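Local coordinates for unknown protein (Galdieria sulphuraria, PDB 2NYI) that is of unknown function but carries tandem ACT domains, a fold that in related proteins often serves as a regulatory, amino-acid-binding module, at residues 2-14 with 43-57. Sequence-based numbering, arbitrary orientation.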
ATOM      1  N   GLU A   2      17.122  14.411 -21.451  1.00 39.31           N
ATOM      2  CA  GLU A   2      15.652  14.169 -21.354  1.00 39.18           C
ATOM      3  C   GLU A   2      15.326  13.274 -20.158  1.00 36.76           C
ATOM      4  O   GLU A   2      15.862  12.164 -20.036  1.00 36.68           O
ATOM      5  CB  GLU A   2      15.124  13.537 -22.642  1.00 39.22           C
ATOM      6  CG  GLU A   2      13.616  13.305 -22.655  1.00 41.47           C
ATOM      7  CD  GLU A   2      13.093  12.879 -24.024  1.00 41.42           C
ATOM      8  OE1 GLU A   2      13.324  13.617 -25.012  1.00 49.31           O
ATOM      9  OE2 GLU A   2      12.437  11.812 -24.104  1.00 50.74           O
ATOM     10  N   THR A   3      14.451  13.768 -19.285  1.00 35.30           N
ATOM     11  CA  THR A   3      14.034  13.007 -18.111  0.50 33.97           C
ATOM     12  C   THR A   3      13.066  11.891 -18.508  1.00 32.47           C
ATOM     13  O   THR A   3      12.210  12.076 -19.370  1.00 32.66           O
ATOM     14  CB  THR A   3      13.437  13.916 -17.001  0.50 34.14           C
ATOM     15  OG1 THR A   3      13.080  13.121 -15.862  0.50 33.76           O
ATOM     16  CG2 THR A   3      12.207  14.683 -17.496  0.50 38.57           C
ATOM     17  N   GLN A   4      13.222  10.728 -17.890  1.00 29.35           N
ATOM     18  CA  GLN A   4      12.357   9.591 -18.180  1.00 27.03           C
ATOM     19  C   GLN A   4      11.762   9.098 -16.872  1.00 24.20           C
ATOM     20  O   GLN A   4      12.389   9.245 -15.827  1.00 23.54           O
ATOM     21  CB  GLN A   4      13.149   8.459 -18.824  1.00 25.99           C
ATOM     22  CG  GLN A   4      13.954   8.865 -20.057  1.00 33.65           C
ATOM     23  CD  GLN A   4      13.097   9.198 -21.265  1.00 45.67           C
ATOM     24  OE1 GLN A   4      11.922   8.836 -21.333  1.00 41.56           O
ATOM     25  NE2 GLN A   4      13.695   9.885 -22.237  1.00 44.49           N
ATOM     26  N   SER A   5      10.573   8.509 -16.947  1.00 22.56           N
ATOM     27  CA  SER A   5       9.896   7.956 -15.760  1.00 21.96           C
ATOM     28  C   SER A   5       9.961   6.424 -15.704  1.00 22.43           C
ATOM     29  O   SER A   5       9.790   5.745 -16.722  1.00 23.09           O
ATOM     30  CB  SER A   5       8.440   8.419 -15.715  1.00 21.79           C
ATOM     31  OG  SER A   5       7.764   7.816 -14.606  1.00 27.92           O
ATOM     32  N   PHE A   6      10.200   5.887 -14.507  1.00 20.79           N
ATOM     33  CA  PHE A   6      10.326   4.447 -14.312  1.00 19.20           C
ATOM     34  C   PHE A   6       9.413   4.039 -13.158  1.00 19.32           C
ATOM     35  O   PHE A   6       9.167   4.838 -12.248  1.00 20.83           O
ATOM     36  CB  PHE A   6      11.779   4.067 -13.981  1.00 19.44           C
ATOM     37  CG  PHE A   6      12.752   4.418 -15.075  1.00 19.86           C
ATOM     38  CD1 PHE A   6      13.020   3.523 -16.089  1.00 22.73           C
ATOM     39  CD2 PHE A   6      13.348   5.688 -15.109  1.00 19.80           C
ATOM     40  CE1 PHE A   6      13.915   3.870 -17.136  1.00 21.50           C
ATOM     41  CE2 PHE A   6      14.235   6.037 -16.142  1.00 23.74           C
ATOM     42  CZ  PHE A   6      14.519   5.126 -17.143  1.00 18.91           C
ATOM     43  N   VAL A   7       8.897   2.814 -13.215  1.00 18.39           N
ATOM     44  CA  VAL A   7       8.082   2.252 -12.138  1.00 18.43           C
ATOM     45  C   VAL A   7       8.916   1.184 -11.462  1.00 18.70           C
ATOM     46  O   VAL A   7       9.440   0.271 -12.114  1.00 19.48           O
ATOM     47  CB  VAL A   7       6.753   1.638 -12.640  1.00 19.27           C
ATOM     48  CG1 VAL A   7       5.817   1.381 -11.462  1.00 20.24           C
ATOM     49  CG2 VAL A   7       6.088   2.575 -13.657  1.00 30.01           C
ATOM     50  N   VAL A   8       9.061   1.339 -10.153  1.00 18.48           N
ATOM     51  CA  VAL A   8       9.875   0.468  -9.328  1.00 17.75           C
ATOM     52  C   VAL A   8       8.978  -0.193  -8.277  1.00 18.39           C
ATOM     53  O   VAL A   8       8.171   0.493  -7.638  1.00 17.54           O
ATOM     54  CB  VAL A   8      10.991   1.304  -8.606  1.00 17.64           C
ATOM     55  CG1 VAL A   8      11.779   0.445  -7.620  1.00 19.13           C
ATOM     56  CG2 VAL A   8      11.913   1.946  -9.629  1.00 19.89           C
ATOM     57  N   SER A   9       9.099  -1.511  -8.140  1.00 19.40           N
ATOM     58  CA  SER A   9       8.421  -2.270  -7.082  1.00 19.93           C
ATOM     59  C   SER A   9       9.467  -2.890  -6.173  1.00 20.45           C
ATOM     60  O   SER A   9      10.471  -3.429  -6.657  1.00 21.22           O
ATOM     61  CB  SER A   9       7.562  -3.390  -7.693  1.00 22.21           C
ATOM     62  OG  SER A   9       6.367  -2.861  -8.259  1.00 31.93           O
ATOM     63  N   VAL A  10       9.231  -2.819  -4.864  1.00 18.62           N
ATOM     64  CA  VAL A  10      10.144  -3.374  -3.864  1.00 18.92           C
ATOM     65  C   VAL A  10       9.288  -4.195  -2.906  1.00 17.49           C
ATOM     66  O   VAL A  10       8.248  -3.709  -2.415  1.00 19.91           O
ATOM     67  CB  VAL A  10      10.855  -2.239  -3.069  1.00 20.61           C
ATOM     68  CG1 VAL A  10      11.778  -2.806  -1.941  1.00 22.38           C
ATOM     69  CG2 VAL A  10      11.628  -1.304  -3.999  1.00 26.70           C
ATOM     70  N   ALA A  11       9.726  -5.411  -2.614  1.00 18.15           N
ATOM     71  CA  ALA A  11       9.059  -6.233  -1.612  1.00 18.54           C
ATOM     72  C   ALA A  11      10.076  -7.045  -0.826  1.00 18.81           C
ATOM     73  O   ALA A  11      11.084  -7.522  -1.378  1.00 19.48           O
ATOM     74  CB  ALA A  11       8.046  -7.172  -2.293  1.00 20.00           C
ATOM     75  N   GLY A  12       9.815  -7.196   0.464  1.00 19.68           N
ATOM     76  CA  GLY A  12      10.688  -7.979   1.341  1.00 21.36           C
ATOM     77  C   GLY A  12      10.170  -7.971   2.761  1.00 19.99           C
ATOM     78  O   GLY A  12       9.060  -7.495   3.028  1.00 19.21           O
ATOM     79  N   SER A  13      10.949  -8.541   3.672  1.00 19.64           N
ATOM     80  CA  SER A  13      10.575  -8.532   5.088  1.00 20.25           C
ATOM     81  C   SER A  13      10.797  -7.152   5.670  1.00 19.43           C
ATOM     82  O   SER A  13      11.821  -6.502   5.407  1.00 20.89           O
ATOM     83  CB  SER A  13      11.384  -9.564   5.880  1.00 22.58           C
ATOM     84  OG  SER A  13      11.225 -10.841   5.291  1.00 29.07           O
ATOM     85  N   ASP A  14       9.835  -6.703   6.463  1.00 19.17           N
ATOM     86  CA  ASP A  14       9.882  -5.371   7.061  1.00 18.01           C
ATOM     87  C   ASP A  14      10.997  -5.224   8.098  1.00 19.52           C
ATOM     88  O   ASP A  14      11.317  -6.158   8.875  1.00 19.41           O
ATOM     89  CB  ASP A  14       8.532  -5.015   7.680  1.00 19.18           C
ATOM     90  CG  ASP A  14       8.416  -3.537   8.020  1.00 25.53           C
ATOM     91  OD1 ASP A  14       8.970  -2.701   7.268  1.00 26.46           O
ATOM     92  OD2 ASP A  14       7.770  -3.207   9.033  1.00 33.45           O
ATOM     93  N   GLY A  43       4.648  -8.147   9.097  1.00 18.35           N
ATOM     94  CA  GLY A  43       6.092  -8.374   8.946  1.00 19.24           C
ATOM     95  C   GLY A  43       6.635  -8.252   7.525  1.00 18.10           C
ATOM     96  O   GLY A  43       7.838  -8.445   7.293  1.00 19.46           O
ATOM     97  N   ASP A  44       5.758  -7.952   6.563  1.00 17.33           N
ATOM     98  CA  ASP A  44       6.168  -7.731   5.180  1.00 16.46           C
ATOM     99  C   ASP A  44       6.082  -6.237   4.824  1.00 16.93           C
ATOM    100  O   ASP A  44       5.292  -5.463   5.399  1.00 16.14           O
ATOM    101  CB  ASP A  44       5.277  -8.522   4.185  1.00 14.75           C
ATOM    102  CG  ASP A  44       5.743  -9.959   3.955  1.00 22.83           C
ATOM    103  OD1 ASP A  44       6.760 -10.412   4.548  1.00 21.55           O
ATOM    104  OD2 ASP A  44       5.066 -10.651   3.160  1.00 20.93           O
ATOM    105  N   PHE A  45       6.878  -5.877   3.828  1.00 16.32           N
ATOM    106  CA  PHE A  45       6.998  -4.527   3.290  1.00 17.45           C
ATOM    107  C   PHE A  45       6.753  -4.591   1.772  1.00 17.46           C
ATOM    108  O   PHE A  45       7.280  -5.461   1.088  1.00 16.54           O
ATOM    109  CB  PHE A  45       8.417  -3.961   3.602  1.00 17.99           C
ATOM    110  CG  PHE A  45       8.731  -2.673   2.879  1.00 19.55           C
ATOM    111  CD1 PHE A  45       8.703  -1.457   3.564  1.00 24.70           C
ATOM    112  CD2 PHE A  45       9.065  -2.677   1.525  1.00 19.52           C
ATOM    113  CE1 PHE A  45       8.991  -0.252   2.888  1.00 25.15           C
ATOM    114  CE2 PHE A  45       9.345  -1.480   0.838  1.00 23.04           C
ATOM    115  CZ  PHE A  45       9.306  -0.271   1.531  1.00 18.56           C
ATOM    116  N   ALA A  46       5.971  -3.649   1.248  1.00 16.44           N
ATOM    117  CA  ALA A  46       5.833  -3.514  -0.215  1.00 16.57           C
ATOM    118  C   ALA A  46       5.753  -2.013  -0.535  1.00 15.83           C
ATOM    119  O   ALA A  46       5.119  -1.230   0.221  1.00 15.93           O
ATOM    120  CB  ALA A  46       4.580  -4.268  -0.721  1.00 18.82           C
HETATM  121  N   MSE A  47       6.381  -1.611  -1.643  1.00 16.83           N
HETATM  122  CA  MSE A  47       6.312  -0.210  -2.092  1.00 16.98           C
HETATM  123  C   MSE A  47       6.437  -0.120  -3.595  1.00 18.05           C
HETATM  124  O   MSE A  47       7.221  -0.845  -4.204  1.00 19.57           O
HETATM  125  CB  MSE A  47       7.440   0.615  -1.430  1.00 15.02           C
HETATM  126  CG  MSE A  47       7.430   2.092  -1.838  1.00 20.84           C
HETATM  127 SE   MSE A  47       8.566   3.152  -0.650  1.00 20.43          SE
HETATM  128  CE  MSE A  47      10.078   2.526  -1.180  1.00 17.34           C
ATOM    129  N   ILE A  48       5.654   0.769  -4.179  1.00 17.58           N
ATOM    130  CA  ILE A  48       5.734   1.075  -5.604  1.00 17.02           C
ATOM    131  C   ILE A  48       6.084   2.564  -5.696  1.00 16.72           C
ATOM    132  O   ILE A  48       5.536   3.389  -4.960  1.00 16.70           O
ATOM    133  CB  ILE A  48       4.426   0.781  -6.336  1.00 17.47           C
ATOM    134  CG1 ILE A  48       4.013  -0.685  -6.099  1.00 19.67           C
ATOM    135  CG2 ILE A  48       4.612   1.020  -7.870  1.00 15.32           C
ATOM    136  CD1 ILE A  48       2.583  -0.992  -6.538  1.00 27.90           C
ATOM    137  N   VAL A  49       7.049   2.869  -6.562  1.00 16.76           N
ATOM    138  CA  VAL A  49       7.543   4.234  -6.710  1.00 17.59           C
ATOM    139  C   VAL A  49       7.660   4.586  -8.200  1.00 18.02           C
ATOM    140  O   VAL A  49       8.124   3.765  -8.994  1.00 18.38           O
ATOM    141  CB  VAL A  49       8.932   4.374  -6.050  1.00 16.71           C
ATOM    142  CG1 VAL A  49       9.399   5.832  -6.055  1.00 20.26           C
ATOM    143  CG2 VAL A  49       8.920   3.821  -4.592  1.00 19.28           C
ATOM    144  N   LEU A  50       7.221   5.804  -8.547  1.00 18.69           N
ATOM    145  CA  LEU A  50       7.510   6.408  -9.857  1.00 18.58           C
ATOM    146  C   LEU A  50       8.766   7.254  -9.666  1.00 18.77           C
ATOM    147  O   LEU A  50       8.817   8.160  -8.808  1.00 18.38           O
ATOM    148  CB  LEU A  50       6.335   7.249 -10.393  1.00 19.83           C
ATOM    149  CG  LEU A  50       5.073   6.423 -10.746  1.00 23.17           C
ATOM    150  CD1 LEU A  50       3.863   7.300 -11.022  1.00 22.53           C
ATOM    151  CD2 LEU A  50       5.363   5.556 -11.963  1.00 37.96           C
ATOM    152  N   VAL A  51       9.777   6.922 -10.454  1.00 19.32           N
ATOM    153  CA  VAL A  51      11.117   7.484 -10.289  1.00 21.92           C
ATOM    154  C   VAL A  51      11.501   8.169 -11.590  1.00 22.15           C
ATOM    155  O   VAL A  51      11.346   7.576 -12.661  1.00 21.70           O
ATOM    156  CB  VAL A  51      12.156   6.372  -9.970  1.00 22.12           C
ATOM    157  CG1 VAL A  51      13.600   6.923 -10.010  1.00 20.14           C
ATOM    158  CG2 VAL A  51      11.880   5.734  -8.631  1.00 22.68           C
ATOM    159  N   SER A  52      11.957   9.423 -11.493  1.00 22.57           N
ATOM    160  CA  SER A  52      12.446  10.169 -12.660  1.00 23.72           C
ATOM    161  C   SER A  52      13.958  10.153 -12.688  1.00 22.21           C
ATOM    162  O   SER A  52      14.605  10.309 -11.648  1.00 23.49           O
ATOM    163  CB  SER A  52      11.945  11.622 -12.640  1.00 23.83           C
ATOM    164  OG  SER A  52      10.542  11.653 -12.820  1.00 35.56           O
ATOM    165  N   LEU A  53      14.514   9.934 -13.879  1.00 23.67           N
ATOM    166  CA  LEU A  53      15.957   9.908 -14.064  1.00 25.15           C
ATOM    167  C   LEU A  53      16.293  10.453 -15.443  1.00 26.63           C
ATOM    168  O   LEU A  53      15.590  10.173 -16.418  1.00 25.57           O
ATOM    169  CB  LEU A  53      16.501   8.475 -13.896  1.00 25.17           C
ATOM    170  CG  LEU A  53      18.021   8.262 -13.987  1.00 24.71           C
ATOM    171  CD1 LEU A  53      18.787   8.925 -12.827  1.00 29.15           C
ATOM    172  CD2 LEU A  53      18.360   6.776 -14.060  1.00 25.79           C
ATOM    173  N   ASN A  54      17.357  11.250 -15.522  1.00 29.70           N
ATOM    174  CA  ASN A  54      17.863  11.710 -16.823  1.00 31.95           C
ATOM    175  C   ASN A  54      18.648  10.603 -17.515  1.00 33.10           C
ATOM    176  O   ASN A  54      19.870  10.696 -17.665  1.00 34.26           O
ATOM    177  CB  ASN A  54      18.732  12.957 -16.657  1.00 32.35           C
ATOM    178  CG  ASN A  54      17.919  14.214 -16.423  1.00 39.32           C
ATOM    179  OD1 ASN A  54      16.748  14.163 -16.029  1.00 47.97           O
ATOM    180  ND2 ASN A  54      18.545  15.364 -16.658  1.00 50.94           N
ATOM    181  N   ALA A  55      17.945   9.547 -17.911  1.00 32.99           N
ATOM    182  CA  ALA A  55      18.559   8.394 -18.566  1.00 33.61           C
ATOM    183  C   ALA A  55      17.517   7.548 -19.286  1.00 33.13           C
ATOM    184  O   ALA A  55      16.340   7.538 -18.907  1.00 33.09           O
ATOM    185  CB  ALA A  55      19.350   7.539 -17.556  1.00 34.83           C
ATOM    186  N   LYS A  56      17.964   6.836 -20.320  1.00 33.08           N
ATOM    187  CA  LYS A  56      17.082   6.080 -21.208  1.00 33.16           C
ATOM    188  C   LYS A  56      16.543   4.787 -20.600  1.00 33.16           C
ATOM    189  O   LYS A  56      15.379   4.452 -20.804  1.00 33.99           O
ATOM    190  CB  LYS A  56      17.777   5.775 -22.536  1.00 32.99           C
ATOM    191  CG  LYS A  56      16.837   5.739 -23.736  1.00 39.28           C
ATOM    192  CD  LYS A  56      16.622   7.134 -24.305  1.00 47.58           C
ATOM    193  CE  LYS A  56      15.444   7.177 -25.260  1.00 54.67           C
ATOM    194  NZ  LYS A  56      15.174   8.573 -25.698  1.00 57.46           N
ATOM    195  N   ASP A  57      17.379   4.033 -19.888  1.00 32.58           N
ATOM    196  CA  ASP A  57      16.830   2.882 -19.158  1.00 32.12           C
ATOM    197  C   ASP A  57      17.149   2.878 -17.653  1.00 30.71           C
ATOM    198  O   ASP A  57      17.911   3.711 -17.155  1.00 30.76           O
ATOM    199  CB  ASP A  57      17.069   1.523 -19.869  1.00 31.87           C
ATOM    200  CG  ASP A  57      18.450   0.923 -19.613  1.00 26.52           C
ATOM    201  OD1 ASP A  57      19.012   1.077 -18.514  1.00 28.13           O
ATOM    202  OD2 ASP A  57      18.965   0.251 -20.523  1.00 32.97           O
TER
HETATM  203  O   HOH W   1       9.679  -8.371   9.437  1.00 29.59           O
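F6 and V51 face each other as a hydrogen-bonded antiparallel pair, F6 N reaching V51 O at 2.8 Å and V51 N returning to F6 O. Such pairs recur from Q4 with L53 to G12 with F45, zipping strand 4-13 to strand 44-53. The F6 side chain can be followed outward: CB lies 3.8 Å from V51 O. With CG turned anti to the carbonyl carbon (chi1 -61°), CD2 stays near that oxygen and CE2 packs 4.0 Å from L53 CB. CZ meets A55 O in the ring plane at 3.5 Å. CE1 touches D57 C at 3.4 Å. A flat, wide side chain thus reaches from V51 past L53 to residues 55-57, while R78 makes a cation-pi contact with the ring. Replacing this ring with an alanine is likely to open a gap beside L53 and leave the backbone at A55 and D57 without the ring that packs against it. Further along this face, branched V8 CG2 meets V51 CG2 at 3.9 Å, both side chains touching I61 of helix 59-68. On the other face S9 OG hydrogen-bonds D44 of the second subunit; at the strand end, D44 salt-bridges R77 of that subunit. Strands 4-13 and 44-53 are the central pair of a four-stranded antiparallel sheet, which with two helices on one face makes the βαββαβ ferredoxin-like fold of an ACT domain.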